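Local atomic coordinates of protein-glutaminase (Chryseobacterium proteolyticum, PDB entry 2ZK9), a protein that catalyses deamidation of glutamine side chains in proteins, hydrolysing the amide to a carboxylate and releasing ammonia. Residues E61-Y66 and A85-Y90. Numbering follows the deposited sequence. Where two conformers were deposited one is given.
Sequences EKQFVY and AILVSY
Glu61 and Leu87 form a hydrogen-bonded pair between two antiparallel strands of the central mixed sheet. Strand 61-66 lies between strand 82-91 and strand 130-138. Both segments belong to the glutaminase family sequence, which is grouped in the papain-like peptidase clan CA.

Four backbone hydrogen bonds join the segments. Glu61 N donates to Leu87 O at 3.0 Å, and Leu87 N returns a nearly straight bond to Glu61 O at 2.9 Å. Gln63 N reaches Ala85 O, while Ala85 N gives a longer bond of 3.3 Å to Gln63 O. Between these pairs, Lys62 and Ile86 form a non-hydrogen-bonded pair. The short segment axes make an angle of 132°, so the strands are strongly twisted against each other.

Glu61, Gln63, Ala85 and Leu87 share one face. The Glu61 and Leu87 side chains run side by side, with Glu61 OE1 3.8 Å from Leu87 CD2. The same methyl also meets the amide end of Gln63. With CG anti to the backbone N (chi1 -179°) and CD2 extended beyond it, CD2 of Leu87 lies between these two polar ends.

The Lys62 and Ile86 side chains diverge, but the aliphatic part of Lys62 still passes Ile86 at an angle, with Lys62 CE 4.1 Å from Ile86 CG2. Lys62 is buried, and its NZ is hydrogen-bonded to Val141 O, Gly139 O and His47 ND1, while Gln63 NE2 is bonded to Asn136 and Asp114 and Gln63 OE1 to Arg118, so both ends of the amide are fixed.

Glu61 also makes a salt bridge to Lys99, and a water links its carboxylate to the neighbouring strand: it donates to Glu61 OE1 and to Leu87 O, and accepts from Ser89 OG at 2.7 Å.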
loop_
_atom_site.group_PDB
_atom_site.type_symbol
_atom_site.label_atom_id
_atom_site.label_comp_id
_atom_site.label_asym_id
_atom_site.label_seq_id
_atom_site.Cartn_x
_atom_site.Cartn_y
_atom_site.Cartn_z
ATOM N N GLU A 61 -2.928 10.640 -1.065
ATOM C CA GLU A 61 -3.445 10.062 -2.303
ATOM C C GLU A 61 -3.214 8.583 -2.320
ATOM O O GLU A 61 -2.427 8.026 -1.501
ATOM C CB GLU A 61 -2.735 10.735 -3.503
ATOM C CG GLU A 61 -3.203 12.182 -3.716
ATOM C CD GLU A 61 -2.329 12.857 -4.730
ATOM O OE1 GLU A 61 -1.180 13.231 -4.401
ATOM O OE2 GLU A 61 -2.748 12.953 -5.942
ATOM N N LYS A 62 -3.797 7.888 -3.265
ATOM C CA LYS A 62 -3.389 6.553 -3.701
ATOM C C LYS A 62 -2.666 6.717 -5.028
ATOM O O LYS A 62 -3.060 7.557 -5.839
ATOM C CB LYS A 62 -4.547 5.600 -3.883
ATOM C CG LYS A 62 -5.430 5.342 -2.691
ATOM C CD LYS A 62 -4.741 4.570 -1.572
ATOM C CE LYS A 62 -5.569 4.463 -0.321
ATOM N NZ LYS A 62 -6.850 3.796 -0.618
ATOM N N GLN A 63 -1.685 5.859 -5.284
ATOM C CA GLN A 63 -1.256 5.650 -6.657
ATOM C C GLN A 63 -1.556 4.190 -7.011
ATOM O O GLN A 63 -1.179 3.278 -6.276
ATOM C CB GLN A 63 0.225 5.947 -6.887
ATOM C CG GLN A 63 0.610 5.875 -8.359
ATOM C CD GLN A 63 1.972 6.421 -8.685
ATOM O OE1 GLN A 63 2.907 5.677 -9.000
ATOM N NE2 GLN A 63 2.141 7.740 -8.558
ATOM N N PHE A 64 -2.245 4.016 -8.136
ATOM C CA PHE A 64 -2.517 2.737 -8.738
ATOM C C PHE A 64 -1.613 2.548 -9.928
ATOM O O PHE A 64 -1.503 3.458 -10.751
ATOM C CB PHE A 64 -3.968 2.625 -9.191
ATOM C CG PHE A 64 -4.963 2.619 -8.059
ATOM C CD1 PHE A 64 -5.435 1.432 -7.518
ATOM C CD2 PHE A 64 -5.453 3.796 -7.504
ATOM C CE1 PHE A 64 -6.306 1.394 -6.456
ATOM C CE2 PHE A 64 -6.327 3.788 -6.433
ATOM C CZ PHE A 64 -6.774 2.572 -5.901
ATOM N N VAL A 65 -0.996 1.375 -10.061
ATOM C CA VAL A 65 -0.197 1.053 -11.234
ATOM C C VAL A 65 -0.751 -0.233 -11.818
ATOM O O VAL A 65 -1.165 -1.116 -11.064
ATOM C CB VAL A 65 1.315 0.967 -10.854
ATOM C CG1 VAL A 65 1.629 -0.052 -9.793
ATOM C CG2 VAL A 65 2.152 0.693 -12.097
ATOM N N TYR A 66 -0.775 -0.333 -13.121
ATOM C CA TYR A 66 -1.403 -1.400 -13.842
ATOM C C TYR A 66 -0.453 -1.978 -14.900
ATOM O O TYR A 66 0.318 -1.227 -15.456
ATOM C CB TYR A 66 -2.656 -0.908 -14.592
ATOM C CG TYR A 66 -3.635 -0.143 -13.733
ATOM C CD1 TYR A 66 -4.685 -0.765 -13.101
ATOM C CD2 TYR A 66 -3.485 1.218 -13.559
ATOM C CE1 TYR A 66 -5.585 -0.045 -12.299
ATOM C CE2 TYR A 66 -4.365 1.919 -12.778
ATOM C CZ TYR A 66 -5.413 1.294 -12.147
ATOM O OH TYR A 66 -6.290 2.075 -11.404
ATOM N N ALA A 85 -0.527 1.754 -3.477
ATOM C CA ALA A 85 0.022 2.170 -2.215
ATOM C C ALA A 85 -0.376 3.629 -1.972
ATOM O O ALA A 85 -1.029 4.255 -2.781
ATOM C CB ALA A 85 1.534 1.954 -2.167
ATOM N N ILE A 86 0.001 4.139 -0.784
ATOM C CA ILE A 86 -0.306 5.532 -0.463
ATOM C C ILE A 86 0.803 6.432 -0.955
ATOM O O ILE A 86 1.990 6.107 -0.866
ATOM C CB ILE A 86 -0.599 5.724 1.048
ATOM C CG1 ILE A 86 0.566 5.389 1.973
ATOM C CG2 ILE A 86 -1.878 4.997 1.413
ATOM C CD1 ILE A 86 0.392 5.929 3.365
ATOM N N LEU A 87 0.393 7.587 -1.478
ATOM C CA LEU A 87 1.247 8.612 -2.033
ATOM C C LEU A 87 1.080 9.855 -1.150
ATOM O O LEU A 87 0.021 10.493 -1.180
ATOM C CB LEU A 87 0.886 8.894 -3.492
ATOM C CG LEU A 87 1.737 9.933 -4.188
ATOM C CD1 LEU A 87 3.159 9.436 -4.397
ATOM C CD2 LEU A 87 1.101 10.358 -5.485
ATOM N N VAL A 88 2.068 10.116 -0.305
ATOM C CA VAL A 88 2.014 11.115 0.741
ATOM C C VAL A 88 2.729 12.383 0.301
ATOM O O VAL A 88 3.795 12.361 -0.262
ATOM C CB VAL A 88 2.676 10.538 2.007
ATOM C CG1 VAL A 88 2.538 11.477 3.218
ATOM C CG2 VAL A 88 2.067 9.188 2.336
ATOM N N SER A 89 2.081 13.534 0.525
ATOM C CA SER A 89 2.679 14.808 0.280
ATOM C C SER A 89 3.179 15.404 1.568
ATOM O O SER A 89 2.507 15.305 2.588
ATOM C CB SER A 89 1.632 15.765 -0.275
ATOM O OG SER A 89 1.216 15.398 -1.595
ATOM N N TYR A 90 4.357 16.033 1.544
ATOM C CA TYR A 90 4.939 16.625 2.722
ATOM C C TYR A 90 5.803 17.808 2.299
ATOM O O TYR A 90 6.254 17.892 1.174
ATOM C CB TYR A 90 5.760 15.584 3.528
ATOM C CG TYR A 90 6.902 15.089 2.667
ATOM C CD1 TYR A 90 6.673 14.141 1.662
ATOM C CD2 TYR A 90 8.177 15.596 2.823
ATOM C CE1 TYR A 90 7.731 13.724 0.884
ATOM C CE2 TYR A 90 9.216 15.187 2.028
ATOM C CZ TYR A 90 8.984 14.238 1.062
ATOM O OH TYR A 90 10.040 13.839 0.259
HETATM O O HOH W 1 -0.386 13.203 -1.826
#